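Local coordinates for protein glycerol kinase, putative (Plasmodium falciparum, PDB 2W40) that probably phosphorylates glycerol with ATP to give sn-glycerol 3-phosphate, the entry step of glycerol degradation, at residues C[83-88]-C[135-140]; C[43-48]-C[102-107]. One frame throughout, in Å; residues are numbered along the deposited sequence.

Interaction 1: C[83-88]-C[135-140]. With GOL (glycerol), chain B.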
loop_
_atom_site.group_PDB
_atom_site.type_symbol
_atom_site.label_atom_id
_atom_site.label_comp_id
_atom_site.label_asym_id
_atom_site.label_seq_id
_atom_site.Cartn_x
_atom_site.Cartn_y
_atom_site.Cartn_z
ATOM N N ASN C 83 30.033 -7.043 -10.353
ATOM C CA ASN C 83 29.163 -5.869 -10.504
ATOM C C ASN C 83 27.747 -6.205 -10.843
ATOM O O ASN C 83 27.472 -7.238 -11.431
ATOM C CB ASN C 83 29.676 -5.063 -11.726
ATOM C CG ASN C 83 29.689 -5.928 -13.017
ATOM O OD1 ASN C 83 30.554 -6.826 -13.164
ATOM N ND2 ASN C 83 28.770 -5.590 -14.029
ATOM N N GLN C 84 26.848 -5.316 -10.440
ATOM C CA GLN C 84 25.484 -5.286 -10.911
ATOM C C GLN C 84 25.540 -5.325 -12.468
ATOM O O GLN C 84 26.276 -4.520 -13.105
ATOM C CB GLN C 84 24.815 -3.974 -10.444
ATOM C CG GLN C 84 25.585 -2.700 -10.708
ATOM C CD GLN C 84 24.734 -1.423 -10.763
ATOM O OE1 GLN C 84 23.570 -1.458 -11.169
ATOM N NE2 GLN C 84 25.358 -0.291 -10.449
ATOM N N ARG C 85 24.812 -6.260 -13.038
ATOM C CA ARG C 85 24.827 -6.516 -14.456
ATOM C C ARG C 85 23.816 -5.534 -15.165
ATOM O O ARG C 85 23.035 -4.871 -14.457
ATOM C CB ARG C 85 24.490 -7.946 -14.701
ATOM C CG ARG C 85 25.480 -8.936 -14.038
ATOM C CD ARG C 85 25.029 -10.440 -14.070
ATOM N NE ARG C 85 23.746 -10.514 -13.416
ATOM C CZ ARG C 85 22.897 -11.538 -13.517
ATOM N NH1 ARG C 85 23.273 -12.657 -14.138
ATOM N NH2 ARG C 85 21.657 -11.426 -13.065
ATOM N N GLU C 86 23.820 -5.542 -16.513
ATOM C CA GLU C 86 22.873 -4.884 -17.409
ATOM C C GLU C 86 22.962 -3.346 -17.398
ATOM O O GLU C 86 22.822 -2.708 -18.406
ATOM C CB GLU C 86 21.448 -5.317 -17.205
ATOM C CG GLU C 86 21.159 -6.814 -17.442
ATOM C CD GLU C 86 21.290 -7.685 -16.194
ATOM O OE1 GLU C 86 21.276 -7.143 -15.058
ATOM O OE2 GLU C 86 21.375 -8.935 -16.324
ATOM N N THR C 87 23.148 -2.795 -16.223
ATOM C CA THR C 87 23.316 -1.359 -16.031
ATOM C C THR C 87 24.380 -0.905 -17.039
ATOM O O THR C 87 25.417 -1.532 -17.202
ATOM C CB THR C 87 23.786 -1.098 -14.612
ATOM O OG1 THR C 87 22.729 -1.509 -13.726
ATOM C CG2 THR C 87 24.129 0.406 -14.403
ATOM N N VAL C 88 24.072 0.219 -17.712
ATOM C CA VAL C 88 24.890 0.648 -18.875
ATOM C C VAL C 88 25.214 2.155 -18.752
ATOM O O VAL C 88 24.366 2.983 -18.349
ATOM C CB VAL C 88 24.284 0.231 -20.254
ATOM C CG1 VAL C 88 22.965 0.952 -20.455
ATOM C CG2 VAL C 88 25.269 0.471 -21.397
ATOM N N ASN C 135 13.485 -7.501 -23.768
ATOM C CA ASN C 135 12.957 -7.135 -22.484
ATOM C C ASN C 135 13.459 -5.754 -22.069
ATOM O O ASN C 135 14.273 -5.179 -22.766
ATOM C CB ASN C 135 13.270 -8.246 -21.459
ATOM C CG ASN C 135 14.756 -8.469 -21.288
ATOM O OD1 ASN C 135 15.540 -7.450 -21.191
ATOM N ND2 ASN C 135 15.167 -9.760 -21.166
ATOM N N THR C 136 12.968 -5.268 -20.947
ATOM C CA THR C 136 13.361 -3.958 -20.439
ATOM C C THR C 136 14.619 -3.995 -19.594
ATOM O O THR C 136 15.078 -2.925 -19.105
ATOM C CB THR C 136 12.263 -3.272 -19.608
ATOM O OG1 THR C 136 12.030 -4.111 -18.495
ATOM C CG2 THR C 136 10.935 -3.136 -20.412
ATOM N N TYR C 137 15.131 -5.212 -19.409
ATOM C CA TYR C 137 16.094 -5.601 -18.328
ATOM C C TYR C 137 17.561 -5.508 -18.862
ATOM O O TYR C 137 18.445 -4.906 -18.192
ATOM C CB TYR C 137 15.721 -7.035 -17.942
ATOM C CG TYR C 137 16.617 -7.750 -16.953
ATOM C CD1 TYR C 137 17.299 -7.061 -15.927
ATOM C CD2 TYR C 137 16.659 -9.095 -16.972
ATOM C CE1 TYR C 137 18.096 -7.814 -14.976
ATOM C CE2 TYR C 137 17.456 -9.801 -16.093
ATOM C CZ TYR C 137 18.124 -9.166 -15.068
ATOM O OH TYR C 137 18.882 -9.943 -14.193
ATOM N N PHE C 138 17.821 -6.155 -20.021
ATOM C CA PHE C 138 19.145 -6.144 -20.682
ATOM C C PHE C 138 19.586 -4.791 -21.170
ATOM O O PHE C 138 18.808 -3.897 -21.184
ATOM C CB PHE C 138 19.229 -7.236 -21.689
ATOM C CG PHE C 138 19.480 -8.620 -21.102
ATOM C CD1 PHE C 138 19.160 -8.940 -19.788
ATOM C CD2 PHE C 138 20.144 -9.566 -21.873
ATOM C CE1 PHE C 138 19.455 -10.229 -19.273
ATOM C CE2 PHE C 138 20.421 -10.855 -21.381
ATOM C CZ PHE C 138 20.014 -11.178 -20.090
ATOM N N SER C 139 20.861 -4.633 -21.510
ATOM C CA SER C 139 21.399 -3.285 -21.782
ATOM C C SER C 139 20.843 -2.682 -23.088
ATOM O O SER C 139 20.729 -1.438 -23.180
ATOM C CB SER C 139 22.922 -3.319 -21.909
ATOM O OG SER C 139 23.505 -3.874 -20.764
ATOM N N ALA C 140 20.580 -3.557 -24.068
ATOM C CA ALA C 140 20.440 -3.093 -25.489
ATOM C C ALA C 140 19.349 -2.010 -25.643
ATOM O O ALA C 140 19.583 -1.004 -26.320
ATOM C CB ALA C 140 20.104 -4.231 -26.421
HETATM C C1 GOL B . 21.987 -7.210 -9.754
HETATM O O1 GOL B . 22.722 -7.826 -8.673
HETATM C C2 GOL B . 22.011 -8.118 -10.893
HETATM O O2 GOL B . 23.286 -8.180 -11.508
HETATM C C3 GOL B . 20.949 -7.657 -11.941
HETATM O O3 GOL B . 20.819 -8.575 -12.976
#

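Interaction 2: C[43-48]-C[102-107]. With EDO (1,2-ethanediol), chain D; EDO (1,2-ethanediol), chain E.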
loop_
_atom_site.group_PDB
_atom_site.type_symbol
_atom_site.label_atom_id
_atom_site.label_comp_id
_atom_site.label_asym_id
_atom_site.label_seq_id
_atom_site.Cartn_x
_atom_site.Cartn_y
_atom_site.Cartn_z
ATOM N N GLY C 43 9.278 4.587 -13.581
ATOM C CA GLY C 43 9.988 3.690 -14.485
ATOM C C GLY C 43 11.470 4.055 -14.676
ATOM O O GLY C 43 12.257 3.162 -15.030
ATOM N N TRP C 44 11.911 5.264 -14.284
ATOM C CA TRP C 44 13.304 5.635 -14.502
ATOM C C TRP C 44 14.092 5.187 -13.277
ATOM O O TRP C 44 13.625 5.305 -12.127
ATOM C CB TRP C 44 13.431 7.140 -14.610
ATOM C CG TRP C 44 12.936 7.667 -15.912
ATOM C CD1 TRP C 44 11.933 7.141 -16.696
ATOM C CD2 TRP C 44 13.535 8.699 -16.660
ATOM N NE1 TRP C 44 11.822 7.877 -17.866
ATOM C CE2 TRP C 44 12.813 8.814 -17.880
ATOM C CE3 TRP C 44 14.608 9.574 -16.438
ATOM C CZ2 TRP C 44 13.156 9.740 -18.835
ATOM C CZ3 TRP C 44 14.902 10.534 -17.395
ATOM C CH2 TRP C 44 14.193 10.576 -18.598
ATOM N N TYR C 45 15.311 4.692 -13.527
ATOM C CA TYR C 45 16.208 4.236 -12.477
ATOM C C TYR C 45 17.624 4.444 -13.008
ATOM O O TYR C 45 18.067 3.786 -13.958
ATOM C CB TYR C 45 15.961 2.781 -12.129
ATOM C CG TYR C 45 16.320 2.362 -10.725
ATOM C CD1 TYR C 45 15.427 1.723 -9.855
ATOM C CD2 TYR C 45 17.609 2.595 -10.254
ATOM C CE1 TYR C 45 15.866 1.230 -8.570
ATOM C CE2 TYR C 45 18.062 2.156 -9.014
ATOM C CZ TYR C 45 17.178 1.448 -8.179
ATOM O OH TYR C 45 17.538 1.010 -6.972
ATOM N N GLU C 46 18.313 5.401 -12.359
ATOM C CA GLU C 46 19.654 5.781 -12.725
ATOM C C GLU C 46 20.642 5.819 -11.526
ATOM O O GLU C 46 20.267 5.982 -10.327
ATOM C CB GLU C 46 19.630 7.181 -13.330
ATOM C CG GLU C 46 18.776 7.297 -14.569
ATOM C CD GLU C 46 18.684 8.684 -15.251
ATOM O OE1 GLU C 46 19.263 9.669 -14.792
ATOM O OE2 GLU C 46 17.955 8.746 -16.262
ATOM N N HIS C 47 21.920 5.672 -11.879
ATOM C CA HIS C 47 23.026 5.902 -10.920
ATOM C C HIS C 47 23.944 6.991 -11.525
ATOM O O HIS C 47 24.130 7.083 -12.730
ATOM C CB HIS C 47 23.863 4.648 -10.728
ATOM C CG HIS C 47 23.149 3.502 -10.037
ATOM N ND1 HIS C 47 23.488 2.178 -10.267
ATOM C CD2 HIS C 47 22.145 3.472 -9.120
ATOM C CE1 HIS C 47 22.696 1.391 -9.558
ATOM N NE2 HIS C 47 21.874 2.147 -8.843
ATOM N N ASP C 48 24.648 7.724 -10.678
ATOM C CA ASP C 48 25.691 8.658 -11.050
ATOM C C ASP C 48 27.006 7.888 -11.163
ATOM O O ASP C 48 27.486 7.398 -10.168
ATOM C CB ASP C 48 25.838 9.711 -9.919
ATOM C CG ASP C 48 26.892 10.733 -10.194
ATOM O OD1 ASP C 48 27.758 10.457 -11.073
ATOM O OD2 ASP C 48 26.863 11.818 -9.488
ATOM N N ALA C 102 24.358 6.404 -15.569
ATOM C CA ALA C 102 24.094 4.983 -15.753
ATOM C C ALA C 102 22.551 4.799 -15.759
ATOM O O ALA C 102 21.881 5.292 -14.910
ATOM C CB ALA C 102 24.763 4.133 -14.645
ATOM N N ILE C 103 22.020 3.979 -16.699
ATOM C CA ILE C 103 20.672 3.512 -16.671
ATOM C C ILE C 103 20.689 2.068 -16.158
ATOM O O ILE C 103 21.354 1.185 -16.731
ATOM C CB ILE C 103 19.976 3.556 -18.047
ATOM C CG1 ILE C 103 19.931 5.033 -18.563
ATOM C CG2 ILE C 103 18.523 3.053 -17.896
ATOM C CD1 ILE C 103 19.352 5.217 -19.963
ATOM N N VAL C 104 20.041 1.905 -14.989
ATOM C CA VAL C 104 20.203 0.683 -14.166
ATOM C C VAL C 104 19.363 -0.423 -14.765
ATOM O O VAL C 104 18.339 -0.191 -15.496
ATOM C CB VAL C 104 19.881 1.002 -12.666
ATOM C CG1 VAL C 104 20.093 -0.141 -11.721
ATOM C CG2 VAL C 104 20.779 2.159 -12.166
ATOM N N TRP C 105 19.732 -1.642 -14.410
ATOM C CA TRP C 105 18.968 -2.861 -14.836
ATOM C C TRP C 105 17.467 -2.727 -14.517
ATOM O O TRP C 105 16.659 -3.315 -15.161
ATOM C CB TRP C 105 19.665 -4.110 -14.288
ATOM C CG TRP C 105 19.709 -4.220 -12.805
ATOM C CD1 TRP C 105 20.713 -3.782 -12.007
ATOM C CD2 TRP C 105 18.764 -4.897 -11.941
ATOM N NE1 TRP C 105 20.464 -4.137 -10.685
ATOM C CE2 TRP C 105 19.279 -4.814 -10.612
ATOM C CE3 TRP C 105 17.603 -5.663 -12.162
ATOM C CZ2 TRP C 105 18.571 -5.397 -9.489
ATOM C CZ3 TRP C 105 16.957 -6.248 -11.101
ATOM C CH2 TRP C 105 17.437 -6.103 -9.776
ATOM N N LEU C 106 17.165 -2.168 -13.365
ATOM C CA LEU C 106 15.788 -1.948 -12.859
ATOM C C LEU C 106 14.952 -0.885 -13.619
ATOM O O LEU C 106 13.722 -0.816 -13.424
ATOM C CB LEU C 106 15.819 -1.582 -11.380
ATOM C CG LEU C 106 16.038 -2.725 -10.378
ATOM C CD1 LEU C 106 16.379 -2.149 -8.947
ATOM C CD2 LEU C 106 14.762 -3.706 -10.361
ATOM N N ASP C 107 15.600 -0.105 -14.479
ATOM C CA ASP C 107 14.911 0.935 -15.247
ATOM C C ASP C 107 13.968 0.238 -16.229
ATOM O O ASP C 107 14.319 -0.727 -16.857
ATOM C CB ASP C 107 15.952 1.783 -16.015
ATOM C CG ASP C 107 15.368 2.992 -16.723
ATOM O OD1 ASP C 107 15.483 4.132 -16.197
ATOM O OD2 ASP C 107 14.788 2.728 -17.797
HETATM C C1 EDO D . 11.786 3.565 -11.323
HETATM O O1 EDO D . 10.407 4.269 -11.044
HETATM C C2 EDO D . 12.101 2.011 -11.544
HETATM O O2 EDO D . 12.077 1.129 -12.758
HETATM C C1 EDO E . 17.889 13.439 -17.741
HETATM O O1 EDO E . 17.187 12.735 -18.902
HETATM C C2 EDO E . 18.238 12.928 -16.280
HETATM O O2 EDO E . 19.489 12.103 -16.043
#

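Interaction 1: C[83-88]-C[135-140]
One glycerol hydroxyl, O3, joins R85, E86 and Y137, so the ligand itself completes the contact between 83-88 and 135-140. O3 donates to E86 OE1 at 2.6 Å, while Y137 OH donates to O3 at 2.7 Å. R85 NH2 reaches the same oxygen, and R85 NE and the backbone N of R85 both grip O2, each with an N-H...O angle of 168°. The arginine chain bends at its third torsion, which turns NE and NH2 together toward these two oxygens. D248 and Q249 bind the glycerol as well, so this is the substrate pocket of the FGGY kinase, to which these two loops of the N-terminal domain contribute. The salt bridges R85 to E308, a residue of the C-terminal domain, and E86 to R189 give both charged side chains a second partner, and probably limit how far either can shift. Beside the ligand, the E86 chain turns at chi2 (91°) and lies across Y137: CG stands over one ring face near the rim, and OE1 comes 3.3 Å from CE1. Carboxylate and ring planes are 35° apart, an oblique crossing rather than a parallel stack. The same E86 CG is also 3.7 Å from F138 CD1. Away from glycerol, the loops are tied directly by S139 OG, which donates to the E86 carbonyl O at 2.7 Å, tilted from the carbonyl plane. Within 135-140, N135 OD1 accepts from the backbone N of Y137, an Asx turn extended to an Asx motif by a nearly straight bond from F138 N.

Interaction 2: C[43-48]-C[102-107]
Y45 lies beside L106 and crosses V104 obliquely, at the end of a two-stranded antiparallel ladder in which 46-47 pairs with 102-103. H47 and A102 form its hydrogen-bonded pair; E46 and I103 form the non-hydrogen-bonded one, with their side chains on the sheet face away from H47. V104 N donates to Y45 O at 2.9 Å and carries the pairing past the strands, just where V104 to D107 fold into a type I turn. That turn brings L106 back to the tyrosine: the two side chains point the same way, L106 CB off-centre against the ring and CD1 3.4 Å from Y45 CE1. V104 divides its surface between two rings. Its CB meets Y45 CD2 at 3.7 Å, while CG2 sits over the face of H47, the two side chains crossing at about a right angle. Q37 takes the polar ends of both Y45 and H47, and L106 also packs on F373 of the second subunit. With CG anti to the backbone N (chi1 -173°), D107 swings its carboxylate back to the other segment, where OD1 also forms a salt bridge with R109. There Y45 N donates to D107 OD1 at 2.7 Å, arriving on the anti side and 31° out of the carboxylate plane.

Overall arrangement
Both contacts are buried, and both belong to the N-terminal domain, their centres 9 Å apart and their segments alternating along the chain. Interaction 1 joins two loops and is mainly polar, with charged and hydroxyl groups gathered round glycerol. Interaction 2 is a short strand ladder with an apolar, aromatic flank, touching the second subunit and farther from the centre of the chain (about 14 Å against 9 Å, centre to centre). V88 O lies 3.0 Å from I103 N and T87 OG1 3.1 Å from W105 N, both probable hydrogen bonds. These link the glycerol-binding loop to the ladder. The L106 side chain is about 4 Å from that of T270, which binds ADP in another structure of this protein.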